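Local coordinates for protein voltage-sensor containing phosphatase (Ciona intestinalis, PDB 3V0D) that probably removes phosphate from membrane phosphoinositides under the control of an attached voltage sensor, using a PTEN-like phosphatase domain joined to a C2 domain, at residues R68-C73 / I122-K127; G206-A211 / C255-V260; E309-P314 / F327-T332. The protein carries 1 engineered substitution. One frame throughout, in Å; residues are numbered along the deposited sequence. Where two conformers were deposited one is given.

Interaction 1 (R68-C73 / I122-K127). Engineered in segment 122-127: Ser-126 (natural residue Cys). With PO4 (phosphate ion), chain C.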
ATOM      1  N   ARG A  68      12.736  -4.621 -18.387  1.00 16.02           N
ATOM      2  CA  ARG A  68      13.214  -4.280 -17.052  1.00 15.77           C
ATOM      3  C   ARG A  68      12.229  -4.903 -16.077  1.00 15.21           C
ATOM      4  O   ARG A  68      11.009  -4.765 -16.254  1.00 15.92           O
ATOM      5  CB  ARG A  68      13.323  -2.779 -16.871  1.00 16.48           C
ATOM      6  CG  ARG A  68      14.035  -2.305 -15.630  1.00 17.46           C
ATOM      7  CD  ARG A  68      14.555  -0.907 -15.872  1.00 18.75           C
ATOM      8  NE  ARG A  68      15.310  -0.347 -14.760  1.00 18.78           N
ATOM      9  CZ  ARG A  68      16.536  -0.738 -14.433  1.00 19.34           C
ATOM     10  NH1 ARG A  68      17.121  -1.715 -15.118  1.00 21.04           N
ATOM     11  NH2 ARG A  68      17.161  -0.143 -13.417  1.00 21.71           N
ATOM     12  N   ILE A  69      12.755  -5.568 -15.052  1.00 15.06           N
ATOM     13  CA  ILE A  69      11.944  -6.254 -14.033  1.00 15.10           C
ATOM     14  C   ILE A  69      11.990  -5.461 -12.743  1.00 14.38           C
ATOM     15  O   ILE A  69      13.070  -5.051 -12.311  1.00 15.17           O
ATOM     16  CB  ILE A  69      12.517  -7.669 -13.759  1.00 15.73           C
ATOM     17  CG1 ILE A  69      12.791  -8.456 -15.060  1.00 16.79           C
ATOM     18  CG2 ILE A  69      11.607  -8.437 -12.781  1.00 16.37           C
ATOM     19  CD1 ILE A  69      11.570  -8.700 -15.917  1.00 17.47           C
ATOM     20  N   TYR A  70      10.825  -5.291 -12.113  1.00 14.27           N
ATOM     21  CA  TYR A  70      10.733  -4.637 -10.812  1.00 14.23           C
ATOM     22  C   TYR A  70      10.227  -5.632  -9.786  1.00 13.83           C
ATOM     23  O   TYR A  70       9.101  -6.148  -9.915  1.00 14.73           O
ATOM     24  CB  TYR A  70       9.789  -3.422 -10.902  1.00 14.55           C
ATOM     25  CG  TYR A  70      10.319  -2.346 -11.813  1.00 14.49           C
ATOM     26  CD1 TYR A  70      10.058  -2.356 -13.167  1.00 14.97           C
ATOM     27  CD2 TYR A  70      11.155  -1.342 -11.311  1.00 15.06           C
ATOM     28  CE1 TYR A  70      10.569  -1.376 -14.020  1.00 15.76           C
ATOM     29  CE2 TYR A  70      11.692  -0.358 -12.153  1.00 15.17           C
ATOM     30  CZ  TYR A  70      11.392  -0.400 -13.503  1.00 15.04           C
ATOM     31  OH  TYR A  70      11.874   0.560 -14.359  1.00 16.40           O
ATOM     32  N   ASN A  71      11.065  -5.902  -8.787  1.00 13.98           N
ATOM     33  CA  ASN A  71      10.708  -6.775  -7.671  1.00 13.74           C
ATOM     34  C   ASN A  71      10.295  -5.889  -6.509  1.00 14.12           C
ATOM     35  O   ASN A  71      11.139  -5.181  -5.946  1.00 14.48           O
ATOM     36  CB  ASN A  71      11.905  -7.652  -7.287  1.00 14.26           C
ATOM     37  CG  ASN A  71      11.647  -8.452  -6.037  1.00 14.22           C
ATOM     38  OD1 ASN A  71      10.537  -8.490  -5.517  1.00 14.46           O
ATOM     39  ND2 ASN A  71      12.674  -9.097  -5.526  1.00 16.11           N
ATOM     40  N   LEU A  72       9.009  -5.928  -6.156  1.00 13.65           N
ATOM     41  CA  LEU A  72       8.443  -5.050  -5.124  1.00 13.88           C
ATOM     42  C   LEU A  72       8.443  -5.693  -3.738  1.00 14.38           C
ATOM     43  O   LEU A  72       7.865  -5.141  -2.805  1.00 15.72           O
ATOM     44  CB  LEU A  72       7.047  -4.631  -5.504  1.00 13.89           C
ATOM     45  CG  LEU A  72       6.907  -3.498  -6.508  1.00 15.21           C
ATOM     46  CD1 LEU A  72       7.865  -3.565  -7.678  1.00 16.55           C
ATOM     47  CD2 LEU A  72       5.483  -3.352  -6.926  1.00 15.02           C
ATOM     48  N   CYS A  73       9.086  -6.851  -3.578  1.00 14.30           N
ATOM     49  CA  CYS A  73       8.993  -7.572  -2.297  1.00 14.34           C
ATOM     50  C   CYS A  73      10.144  -7.229  -1.382  1.00 14.54           C
ATOM     51  O   CYS A  73      11.306  -7.546  -1.669  1.00 15.29           O
ATOM     52  CB  CYS A  73       9.035  -9.079  -2.532  1.00 15.60           C
ATOM     53  SG  CYS A  73       7.715  -9.697  -3.572  1.00 16.65           S
ATOM     54  N   ILE A 122       8.232  -2.917 -19.177  1.00 15.98           N
ATOM     55  CA  ILE A 122       8.461  -3.087 -17.755  1.00 15.89           C
ATOM     56  C   ILE A 122       7.574  -4.203 -17.268  1.00 15.32           C
ATOM     57  O   ILE A 122       6.409  -4.314 -17.657  1.00 16.47           O
ATOM     58  CB  ILE A 122       8.242  -1.778 -16.952  1.00 15.31           C
ATOM     59  CG1 ILE A 122       6.821  -1.219 -17.069  1.00 16.69           C
ATOM     60  CG2 ILE A 122       9.292  -0.745 -17.361  1.00 16.61           C
ATOM     61  CD1 ILE A 122       6.614   0.112 -16.328  1.00 18.06           C
ATOM     62  N   ALA A 123       8.134  -5.030 -16.382  1.00 15.45           N
ATOM     63  CA  ALA A 123       7.388  -6.124 -15.756  1.00 15.41           C
ATOM     64  C   ALA A 123       7.495  -5.951 -14.261  1.00 15.09           C
ATOM     65  O   ALA A 123       8.596  -6.056 -13.696  1.00 16.42           O
ATOM     66  CB  ALA A 123       7.907  -7.486 -16.206  1.00 17.06           C
ATOM     67  N   ILE A 124       6.360  -5.670 -13.644  1.00 14.74           N
ATOM     68  CA  ILE A 124       6.279  -5.375 -12.220  0.72 14.80           C
ATOM     69  C   ILE A 124       5.714  -6.590 -11.517  1.00 14.24           C
ATOM     70  O   ILE A 124       4.692  -7.133 -11.935  1.00 15.22           O
ATOM     71  CB  ILE A 124       5.434  -4.117 -11.994  0.72 14.88           C
ATOM     72  CG1 ILE A 124       6.070  -2.922 -12.744  0.72 16.24           C
ATOM     73  CG2 ILE A 124       5.286  -3.819 -10.515  0.72 15.36           C
ATOM     74  CD1 ILE A 124       5.212  -1.692 -12.864  0.72 18.35           C
ATOM     75  N   HIS A 125       6.396  -7.031 -10.468  1.00 14.13           N
ATOM     76  CA  HIS A 125       5.908  -8.159  -9.693  1.00 14.49           C
ATOM     77  C   HIS A 125       6.028  -7.923  -8.230  1.00 14.29           C
ATOM     78  O   HIS A 125       6.864  -7.142  -7.747  1.00 14.47           O
ATOM     79  CB  HIS A 125       6.574  -9.498 -10.085  1.00 15.42           C
ATOM     80  CG  HIS A 125       7.935  -9.717  -9.499  1.00 14.55           C
ATOM     81  ND1 HIS A 125       8.132 -10.165  -8.208  1.00 15.05           N
ATOM     82  CD2 HIS A 125       9.175  -9.559 -10.035  1.00 15.06           C
ATOM     83  CE1 HIS A 125       9.436 -10.258  -7.975  1.00 15.18           C
ATOM     84  NE2 HIS A 125      10.091  -9.916  -9.070  1.00 15.69           N
ATOM     85  N   SER A 126       5.208  -8.666  -7.490  1.00 14.86           N
ATOM     86  CA  SER A 126       5.295  -8.720  -6.057  1.00 15.22           C
ATOM     87  C   SER A 126       5.235 -10.200  -5.660  1.00 15.62           C
ATOM     88  O   SER A 126       5.948 -10.997  -6.281  1.00 17.27           O
ATOM     89  CB  SER A 126       4.298  -7.774  -5.401  1.00 15.79           C
ATOM     90  OG  SER A 126       3.024  -7.866  -6.001  1.00 18.24           O
ATOM     91  N   LYS A 127       4.435 -10.591  -4.665  1.00 15.85           N
ATOM     92  CA  LYS A 127       4.278 -12.022  -4.367  1.00 17.20           C
ATOM     93  C   LYS A 127       3.217 -12.580  -5.302  1.00 17.35           C
ATOM     94  O   LYS A 127       3.499 -13.441  -6.137  1.00 20.54           O
ATOM     95  CB  LYS A 127       3.920 -12.236  -2.892  1.00 18.26           C
ATOM     96  CG  LYS A 127       3.777 -13.686  -2.528  1.00 20.20           C
ATOM     97  CD  LYS A 127       3.483 -13.914  -1.039  1.00 27.59           C
ATOM     98  CE  LYS A 127       3.372 -15.409  -0.767  1.00 32.70           C
ATOM     99  NZ  LYS A 127       3.170 -15.742   0.673  1.00 37.95           N
TER
HETATM  100  P   PO4 C   2       1.067  -8.803  -3.554  0.56 16.41           P
HETATM  101  O1  PO4 C   2       0.244  -8.737  -2.256  0.56 20.48           O
HETATM  102  O2  PO4 C   2       2.371  -9.499  -3.239  0.56 19.79           O
HETATM  103  O3  PO4 C   2       0.268  -9.597  -4.549  0.56 22.48           O
HETATM  104  O4  PO4 C   2       1.312  -7.440  -4.038  0.56 22.12           O
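His-125 lays its imidazole against Asn-71 where two parallel strands end: Asn-71 CA sits over one ring face, 3.8 Å from the ring centroid, and the amide and ring planes are only 20° apart. A first torsion of 80°, which sets CG between the backbone N and carbonyl carbon, folds the ring toward the neighbouring strand; the imidazole is then pinned at both nitrogens, ND1 giving a nearly straight bond (175°) to Ser-126 O and NE2 pairing with Tyr-78 OH. Asn-71 OD1 accepts from Cys-73 N, an Asx turn. Behind this end the packing is close. Ala-123 N to Arg-68 O (2.9 Å) and Tyr-70 N to Ala-123 O (2.8 Å) begin a run of four backbone bonds, while Ile-122 CG2 meets the Tyr-70 ring edge at CE1 (3.6 Å) and Leu-72 CD2 reaches Ile-124 CG2 (3.6 Å). These strands belong to the central sheet of the cysteine-phosphatase fold, and 122-127 runs from it into the phosphate-binding P-loop. The engineered Ser-126 replaces the natural Cys; its OG bonds O4 of the phosphate ion at 2.6 Å, Lys-127 N bonds O2 at 2.7 Å, and Gly-128 N, Lys-130 N and Arg-132 NH2 complete the site. At this looser end contact thins to a few approaches, chiefly Cys-73 SG beside Ser-126 C, and the extended, exposed Lys-127 side chain leads away from strand 68-73.

Interaction 2 (G206-A211 / C255-V260)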
ATOM      1  N   GLY A 206      -3.184  13.462  19.476  1.00 17.85           N
ATOM      2  CA  GLY A 206      -4.425  12.830  19.859  1.00 18.24           C
ATOM      3  C   GLY A 206      -4.899  11.822  18.825  1.00 17.24           C
ATOM      4  O   GLY A 206      -4.540  11.913  17.632  1.00 17.56           O
ATOM      5  N   VAL A 207      -5.711  10.862  19.278  1.00 16.88           N
ATOM      6  CA  VAL A 207      -6.384   9.927  18.398  1.00 17.57           C
ATOM      7  C   VAL A 207      -7.819   9.784  18.877  1.00 18.18           C
ATOM      8  O   VAL A 207      -8.061   9.672  20.084  1.00 19.41           O
ATOM      9  CB  VAL A 207      -5.627   8.556  18.287  1.00 18.22           C
ATOM     10  CG1 VAL A 207      -5.354   7.884  19.670  1.00 20.54           C
ATOM     11  CG2 VAL A 207      -6.339   7.613  17.326  1.00 19.96           C
ATOM     12  N   THR A 208      -8.753   9.813  17.928  1.00 18.10           N
ATOM     13  CA  THR A 208     -10.181   9.719  18.202  1.00 18.92           C
ATOM     14  C   THR A 208     -10.744   8.610  17.338  1.00 17.78           C
ATOM     15  O   THR A 208     -10.508   8.615  16.130  1.00 18.55           O
ATOM     16  CB  THR A 208     -10.879  11.051  17.874  1.00 19.88           C
ATOM     17  OG1 THR A 208     -10.241  12.080  18.644  1.00 21.71           O
ATOM     18  CG2 THR A 208     -12.370  11.004  18.215  1.00 21.98           C
ATOM     19  N   ILE A 209     -11.480   7.682  17.958  1.00 17.94           N
ATOM     20  CA  ILE A 209     -12.089   6.579  17.234  1.00 18.18           C
ATOM     21  C   ILE A 209     -13.588   6.615  17.496  1.00 18.85           C
ATOM     22  O   ILE A 209     -14.025   6.558  18.648  1.00 19.64           O
ATOM     23  CB  ILE A 209     -11.518   5.227  17.669  1.00 18.02           C
ATOM     24  CG1 ILE A 209      -9.986   5.233  17.599  1.00 18.32           C
ATOM     25  CG2 ILE A 209     -12.133   4.103  16.848  1.00 18.90           C
ATOM     26  CD1 ILE A 209      -9.314   3.961  18.119  1.00 20.37           C
ATOM     27  N   THR A 210     -14.356   6.709  16.415  1.00 18.94           N
ATOM     28  CA  THR A 210     -15.820   6.709  16.492  1.00 19.76           C
ATOM     29  C   THR A 210     -16.384   5.331  16.204  1.00 19.39           C
ATOM     30  O   THR A 210     -15.732   4.516  15.564  1.00 21.41           O
ATOM     31  CB  THR A 210     -16.414   7.734  15.512  1.00 20.21           C
ATOM     32  OG1 THR A 210     -16.059   7.371  14.166  1.00 21.72           O
ATOM     33  CG2 THR A 210     -15.923   9.135  15.855  1.00 22.28           C
ATOM     34  N   ALA A 211     -17.613   5.085  16.675  1.00 19.83           N
ATOM     35  CA  ALA A 211     -18.275   3.782  16.547  1.00 20.11           C
ATOM     36  C   ALA A 211     -17.468   2.693  17.231  1.00 19.43           C
ATOM     37  O   ALA A 211     -17.232   1.621  16.673  1.00 20.32           O
ATOM     38  CB  ALA A 211     -18.630   3.429  15.085  1.00 20.44           C
ATOM     39  N   CYS A 255     -17.661   6.877  21.359  1.00 21.18           N
ATOM     40  CA  CYS A 255     -16.332   7.265  20.869  1.00 21.42           C
ATOM     41  C   CYS A 255     -15.295   7.237  21.978  1.00 20.59           C
ATOM     42  O   CYS A 255     -15.600   7.353  23.178  1.00 21.70           O
ATOM     43  CB  CYS A 255     -16.299   8.588  20.138  0.66 23.32           C
ATOM     44  SG  CYS A 255     -16.593   9.921  21.240  0.66 26.44           S
ATOM     45  N   VAL A 256     -14.054   7.028  21.561  1.00 19.64           N
ATOM     46  CA  VAL A 256     -12.919   7.206  22.470  1.00 20.44           C
ATOM     47  C   VAL A 256     -12.029   8.300  21.913  1.00 19.78           C
ATOM     48  O   VAL A 256     -11.856   8.446  20.690  1.00 20.62           O
ATOM     49  CB  VAL A 256     -12.103   5.921  22.735  1.00 21.86           C
ATOM     50  CG1 VAL A 256     -12.872   4.907  23.540  1.00 23.28           C
ATOM     51  CG2 VAL A 256     -11.627   5.349  21.474  1.00 22.53           C
ATOM     52  N   THR A 257     -11.512   9.087  22.843  1.00 20.26           N
ATOM     53  CA  THR A 257     -10.556  10.118  22.564  0.70 22.02           C
ATOM     54  C   THR A 257      -9.331   9.860  23.460  1.00 21.00           C
ATOM     55  O   THR A 257      -9.485   9.628  24.652  1.00 22.39           O
ATOM     56  CB  THR A 257     -11.217  11.481  22.826  0.70 23.79           C
ATOM     57  OG1 THR A 257     -12.511  11.515  22.197  0.70 26.05           O
ATOM     58  CG2 THR A 257     -10.377  12.561  22.260  0.70 26.07           C
ATOM     59  N   CYS A 258      -8.144   9.918  22.894  1.00 20.84           N
ATOM     60  CA  CYS A 258      -6.945   9.632  23.636  1.00 20.97           C
ATOM     61  C   CYS A 258      -5.907  10.686  23.362  1.00 20.02           C
ATOM     62  O   CYS A 258      -5.526  10.889  22.212  1.00 20.72           O
ATOM     63  CB  CYS A 258      -6.511   8.219  23.260  0.63 21.34           C
ATOM     64  SG  CYS A 258      -5.448   7.493  24.406  0.63 21.30           S
ATOM     65  N   GLU A 259      -5.458  11.365  24.414  1.00 19.77           N
ATOM     66  CA  GLU A 259      -4.333  12.244  24.292  1.00 19.95           C
ATOM     67  C   GLU A 259      -3.089  11.402  24.097  1.00 19.30           C
ATOM     68  O   GLU A 259      -2.872  10.449  24.851  1.00 20.21           O
ATOM     69  CB  GLU A 259      -4.191  13.098  25.528  1.00 21.59           C
ATOM     70  CG  GLU A 259      -2.998  14.011  25.450  1.00 26.06           C
ATOM     71  CD  GLU A 259      -2.734  14.751  26.723  1.00 31.97           C
ATOM     72  OE1 GLU A 259      -3.590  14.726  27.636  1.00 34.97           O
ATOM     73  OE2 GLU A 259      -1.656  15.371  26.797  1.00 35.20           O
ATOM     74  N   VAL A 260      -2.300  11.730  23.082  1.00 18.46           N
ATOM     75  CA  VAL A 260      -1.067  11.027  22.791  1.00 18.27           C
ATOM     76  C   VAL A 260       0.074  11.863  23.354  1.00 18.43           C
ATOM     77  O   VAL A 260       0.201  13.046  23.016  1.00 19.63           O
ATOM     78  CB  VAL A 260      -0.943  10.814  21.282  1.00 17.79           C
ATOM     79  CG1 VAL A 260       0.427  10.240  20.911  1.00 18.41           C
ATOM     80  CG2 VAL A 260      -2.076   9.911  20.778  1.00 18.72           C
TER
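Val-207, the residue with the largest area buried here (61 Å²), faces Cys-258 in a hydrogen-bonded antiparallel pair. Its N donates to Cys-258 O at 2.9 Å, and its O accepts from Cys-258 N at 2.8 Å, so both backbone polar groups of Val-207 are spent on one partner. With chi1 at 54°, CG1 lies between the backbone N and the carbonyl carbon, and this branch does the touching: it meets Cys-258 CB at 3.8 Å and Val-260 CG2 at 4.0 Å.

Val-256 comes next, with 56 Å² buried, and repeats the scheme two residues along against Ile-209, the two residues exchanging a reciprocal pair of N-H...O bonds between their backbones. On the face shared with Val-207, Val-256 CG2 packs on Ile-209 CB at 3.8 Å. The two strands run at 171° to one another inside the five-stranded antiparallel sheet of the PTEN-type C2 beta-sandwich. Val-207, Ile-209, Val-256 and Cys-258 share the buried face of this sheet, where Met-225 and Leu-223 of strand 223-229 in the second sheet touch Val-207 and Ile-209 respectively.

Cys-255, with 48 Å² buried, belongs to the other face, together with Thr-208, Thr-257 and Thr-210. Its CB rests against Ile-209 O at 3.4 Å. On that face Thr-208 and Thr-257 lie side by side, OG1 of Thr-208 beside CG2 of Thr-257, while Thr-210 OG1 is hydrogen-bonded to Thr-328 OG1 on the adjoining strand 328-335 and to Asn-326 O.

Interaction 3 (E309-P314 / F327-T332)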
ATOM      1  N   GLU A 309     -13.642   2.806   4.979  1.00 19.61           N
ATOM      2  CA  GLU A 309     -13.104   2.335   3.702  1.00 20.48           C
ATOM      3  C   GLU A 309     -11.663   2.771   3.465  1.00 18.99           C
ATOM      4  O   GLU A 309     -11.008   2.263   2.565  1.00 20.25           O
ATOM      5  CB  GLU A 309     -13.977   2.922   2.588  0.52 21.80           C
ATOM      6  CG  GLU A 309     -15.418   2.420   2.546  0.52 24.44           C
ATOM      7  CD  GLU A 309     -16.309   2.756   3.766  0.52 24.44           C
ATOM      8  OE1 GLU A 309     -17.101   1.825   4.121  0.52 23.64           O
ATOM      9  OE2 GLU A 309     -16.254   3.912   4.326  0.52 21.48           O
ATOM     10  N   GLU A 310     -11.215   3.740   4.253  1.00 17.96           N
ATOM     11  CA  GLU A 310      -9.871   4.316   4.134  0.70 17.24           C
ATOM     12  C   GLU A 310      -8.866   3.748   5.109  1.00 16.25           C
ATOM     13  O   GLU A 310      -7.730   4.201   5.142  1.00 16.53           O
ATOM     14  CB  GLU A 310      -9.933   5.823   4.346  0.70 17.88           C
ATOM     15  CG  GLU A 310     -10.590   6.621   3.241  0.70 20.14           C
ATOM     16  CD  GLU A 310     -10.683   8.065   3.644  0.70 22.26           C
ATOM     17  OE1 GLU A 310      -9.916   8.886   3.100  0.70 24.62           O
ATOM     18  OE2 GLU A 310     -11.495   8.380   4.537  0.70 21.55           O
ATOM     19  N   ILE A 311      -9.268   2.748   5.894  1.00 16.04           N
ATOM     20  CA  ILE A 311      -8.391   2.145   6.904  1.00 15.94           C
ATOM     21  C   ILE A 311      -8.100   0.697   6.492  1.00 14.90           C
ATOM     22  O   ILE A 311      -8.998   0.006   6.004  1.00 16.20           O
ATOM     23  CB  ILE A 311      -9.073   2.199   8.293  1.00 15.67           C
ATOM     24  CG1 ILE A 311      -9.388   3.640   8.673  1.00 17.10           C
ATOM     25  CG2 ILE A 311      -8.191   1.532   9.373  1.00 16.04           C
ATOM     26  CD1 ILE A 311     -10.372   3.800   9.852  1.00 18.44           C
ATOM     27  N   ASP A 312      -6.855   0.253   6.677  1.00 14.75           N
ATOM     28  CA  ASP A 312      -6.472  -1.085   6.268  1.00 14.50           C
ATOM     29  C   ASP A 312      -6.977  -2.101   7.268  1.00 14.57           C
ATOM     30  O   ASP A 312      -6.598  -2.125   8.444  1.00 14.63           O
ATOM     31  CB  ASP A 312      -4.950  -1.199   6.110  1.00 14.31           C
ATOM     32  CG  ASP A 312      -4.384  -0.196   5.104  1.00 14.16           C
ATOM     33  OD1 ASP A 312      -3.246   0.257   5.300  1.00 14.43           O
ATOM     34  OD2 ASP A 312      -5.079   0.080   4.099  1.00 16.08           O
ATOM     35  N   ASN A 313      -7.826  -2.976   6.717  1.00 15.04           N
ATOM     36  CA  ASN A 313      -8.496  -4.158   7.298  1.00 15.62           C
ATOM     37  C   ASN A 313     -10.013  -3.905   7.397  1.00 16.45           C
ATOM     38  O   ASN A 313     -10.799  -4.691   6.860  1.00 17.35           O
ATOM     39  CB  ASN A 313      -7.893  -4.717   8.598  1.00 15.53           C
ATOM     40  CG  ASN A 313      -6.486  -5.277   8.393  1.00 15.25           C
ATOM     41  OD1 ASN A 313      -6.098  -5.650   7.276  1.00 16.26           O
ATOM     42  ND2 ASN A 313      -5.744  -5.391   9.487  1.00 15.75           N
ATOM     43  N   PRO A 314     -10.452  -2.780   8.007  1.00 16.53           N
ATOM     44  CA  PRO A 314     -11.878  -2.435   7.957  1.00 17.50           C
ATOM     45  C   PRO A 314     -12.343  -2.132   6.529  1.00 19.08           C
ATOM     46  O   PRO A 314     -13.550  -2.142   6.281  1.00 20.55           O
ATOM     47  CB  PRO A 314     -11.962  -1.166   8.818  1.00 17.82           C
ATOM     48  CG  PRO A 314     -10.790  -1.263   9.762  1.00 17.15           C
ATOM     49  CD  PRO A 314      -9.707  -1.817   8.842  1.00 16.51           C
ATOM     50  N   PHE A 327     -17.603   4.083  11.627  1.00 19.80           N
ATOM     51  CA  PHE A 327     -16.277   3.862  12.220  1.00 18.84           C
ATOM     52  C   PHE A 327     -15.249   4.732  11.505  1.00 18.70           C
ATOM     53  O   PHE A 327     -15.097   4.663  10.289  1.00 19.23           O
ATOM     54  CB  PHE A 327     -15.903   2.399  12.082  1.00 19.03           C
ATOM     55  CG  PHE A 327     -14.557   2.075  12.688  1.00 17.94           C
ATOM     56  CD1 PHE A 327     -14.456   1.844  14.056  1.00 18.18           C
ATOM     57  CD2 PHE A 327     -13.397   1.977  11.905  1.00 18.51           C
ATOM     58  CE1 PHE A 327     -13.218   1.552  14.626  1.00 18.43           C
ATOM     59  CE2 PHE A 327     -12.171   1.672  12.472  1.00 18.60           C
ATOM     60  CZ  PHE A 327     -12.080   1.459  13.832  1.00 18.28           C
ATOM     61  N   THR A 328     -14.562   5.556  12.288  1.00 18.33           N
ATOM     62  CA  THR A 328     -13.520   6.457  11.761  1.00 18.54           C
ATOM     63  C   THR A 328     -12.384   6.553  12.755  1.00 17.48           C
ATOM     64  O   THR A 328     -12.588   6.348  13.962  1.00 18.42           O
ATOM     65  CB  THR A 328     -14.047   7.912  11.448  1.00 19.25           C
ATOM     66  OG1 THR A 328     -14.273   8.631  12.663  1.00 20.93           O
ATOM     67  CG2 THR A 328     -15.298   7.906  10.594  1.00 21.01           C
ATOM     68  N   VAL A 329     -11.205   6.898  12.251  1.00 17.29           N
ATOM     69  CA  VAL A 329     -10.049   7.205  13.094  1.00 17.09           C
ATOM     70  C   VAL A 329      -9.526   8.566  12.661  1.00 17.03           C
ATOM     71  O   VAL A 329      -9.309   8.793  11.476  1.00 18.14           O
ATOM     72  CB  VAL A 329      -8.942   6.139  12.955  1.00 17.24           C
ATOM     73  CG1 VAL A 329      -7.733   6.520  13.837  1.00 17.91           C
ATOM     74  CG2 VAL A 329      -9.479   4.745  13.364  1.00 18.64           C
ATOM     75  N   LYS A 330      -9.337   9.458  13.635  1.00 17.19           N
ATOM     76  CA  LYS A 330      -8.792  10.800  13.416  1.00 18.22           C
ATOM     77  C   LYS A 330      -7.507  10.950  14.236  1.00 17.59           C
ATOM     78  O   LYS A 330      -7.537  10.737  15.454  1.00 17.53           O
ATOM     79  CB  LYS A 330      -9.802  11.869  13.814  1.00 19.59           C
ATOM     80  CG  LYS A 330      -9.228  13.268  13.759  1.00 20.97           C
ATOM     81  CD  LYS A 330     -10.240  14.329  14.086  1.00 25.93           C
ATOM     82  CE  LYS A 330     -10.537  14.378  15.551  1.00 29.79           C
ATOM     83  NZ  LYS A 330     -11.332  15.601  15.833  1.00 32.74           N
ATOM     84  N   LEU A 331      -6.414  11.346  13.580  1.00 17.19           N
ATOM     85  CA  LEU A 331      -5.227  11.795  14.286  1.00 17.67           C
ATOM     86  C   LEU A 331      -5.205  13.299  14.330  1.00 18.26           C
ATOM     87  O   LEU A 331      -5.448  13.959  13.301  1.00 19.33           O
ATOM     88  CB  LEU A 331      -3.939  11.325  13.606  1.00 17.59           C
ATOM     89  CG  LEU A 331      -3.781   9.819  13.447  1.00 17.14           C
ATOM     90  CD1 LEU A 331      -2.486   9.507  12.714  1.00 18.86           C
ATOM     91  CD2 LEU A 331      -3.806   9.134  14.803  1.00 19.25           C
ATOM     92  N   THR A 332      -4.930  13.845  15.505  1.00 18.54           N
ATOM     93  CA  THR A 332      -4.695  15.276  15.685  1.00 19.77           C
ATOM     94  C   THR A 332      -3.190  15.494  15.783  1.00 19.15           C
ATOM     95  O   THR A 332      -2.484  14.704  16.417  1.00 19.12           O
ATOM     96  CB  THR A 332      -5.412  15.750  16.962  1.00 21.50           C
ATOM     97  OG1 THR A 332      -6.809  15.460  16.821  1.00 24.13           O
ATOM     98  CG2 THR A 332      -5.214  17.241  17.219  1.00 23.63           C
TER
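Ile-311 meets Phe-327 and Val-329 inside the PTEN-type C2 domain, a beta-sandwich in which the loop after strand 303-307 folds back over residues 327-329. The contact is small, 145 Å² over both segments, and wholly apolar, with no hydrogen bond across it.

Following the loop from its 3-10 turn at 309-310, Glu-310 serves the surroundings: its backbone O accepts from Arg-180 NH2, a residue of helix 176-191 in the phosphatase part of the chain. Ile-311 then turns its side chain toward 327-332 and supplies most of the loop's share of the buried surface, 60 Å². Its CG1 stands anti to the carbonyl carbon (chi1 -59°). With the chain extended beyond CG1 (chi2 165°), the end of the branch, CD1, reaches two neighbouring partners. Val-329 CG2 lies 3.7 Å from that methyl, Ile-311 CD1, and Phe-327 CE2 3.8 Å from it; the isoleucine crosses both side chains at about a right angle.

Asp-312 and Asn-313 make no contact with 327-332. Asp-312 OD1 bonds Ser-177 OG, again of helix 176-191, whereas Asn-313 bridges to backbone through OD1 to Tyr-285 N and through ND2 to Pro-289 O. These bonds tie the same loop to helix 176-191 and to residues leading into strand 290-295.

The chain comes back to the contact at Pro-314, which is buried and directed toward Phe-327. The ring of Phe-327, besides receiving Ile-311, meets Phe-290 of strand 290-295 edge-to-face. Against this same ring the proline closes the contact, Pro-314 CG lying 4.2 Å from Phe-327 CE2.

In the fold
From the N terminus, interaction 1 comes first: it brings together strands 67-73 and 121-125 of the phosphatase domain, closing a loop of 48 residues that includes helix 100-115. Interaction 2 opens later, joining 206-211 to 255-260 within the C2 domain across 43 residues containing strands of both C2 sheets. Interaction 3 follows and closes a short loop of 12 residues; none of the three nests or crosses. Interactions 2 and 3 touch, since strands 202-210 and 328-335 are neighbours in one sheet, with a probable hydrogen bond from Lys-330 N to Thr-208 O (2.9 Å). Loop 309-314 also bonds to helix 176-191, linking C2 to the phosphatase side. Interaction 1 lies apart, about 29 Å from interaction 3 between centres.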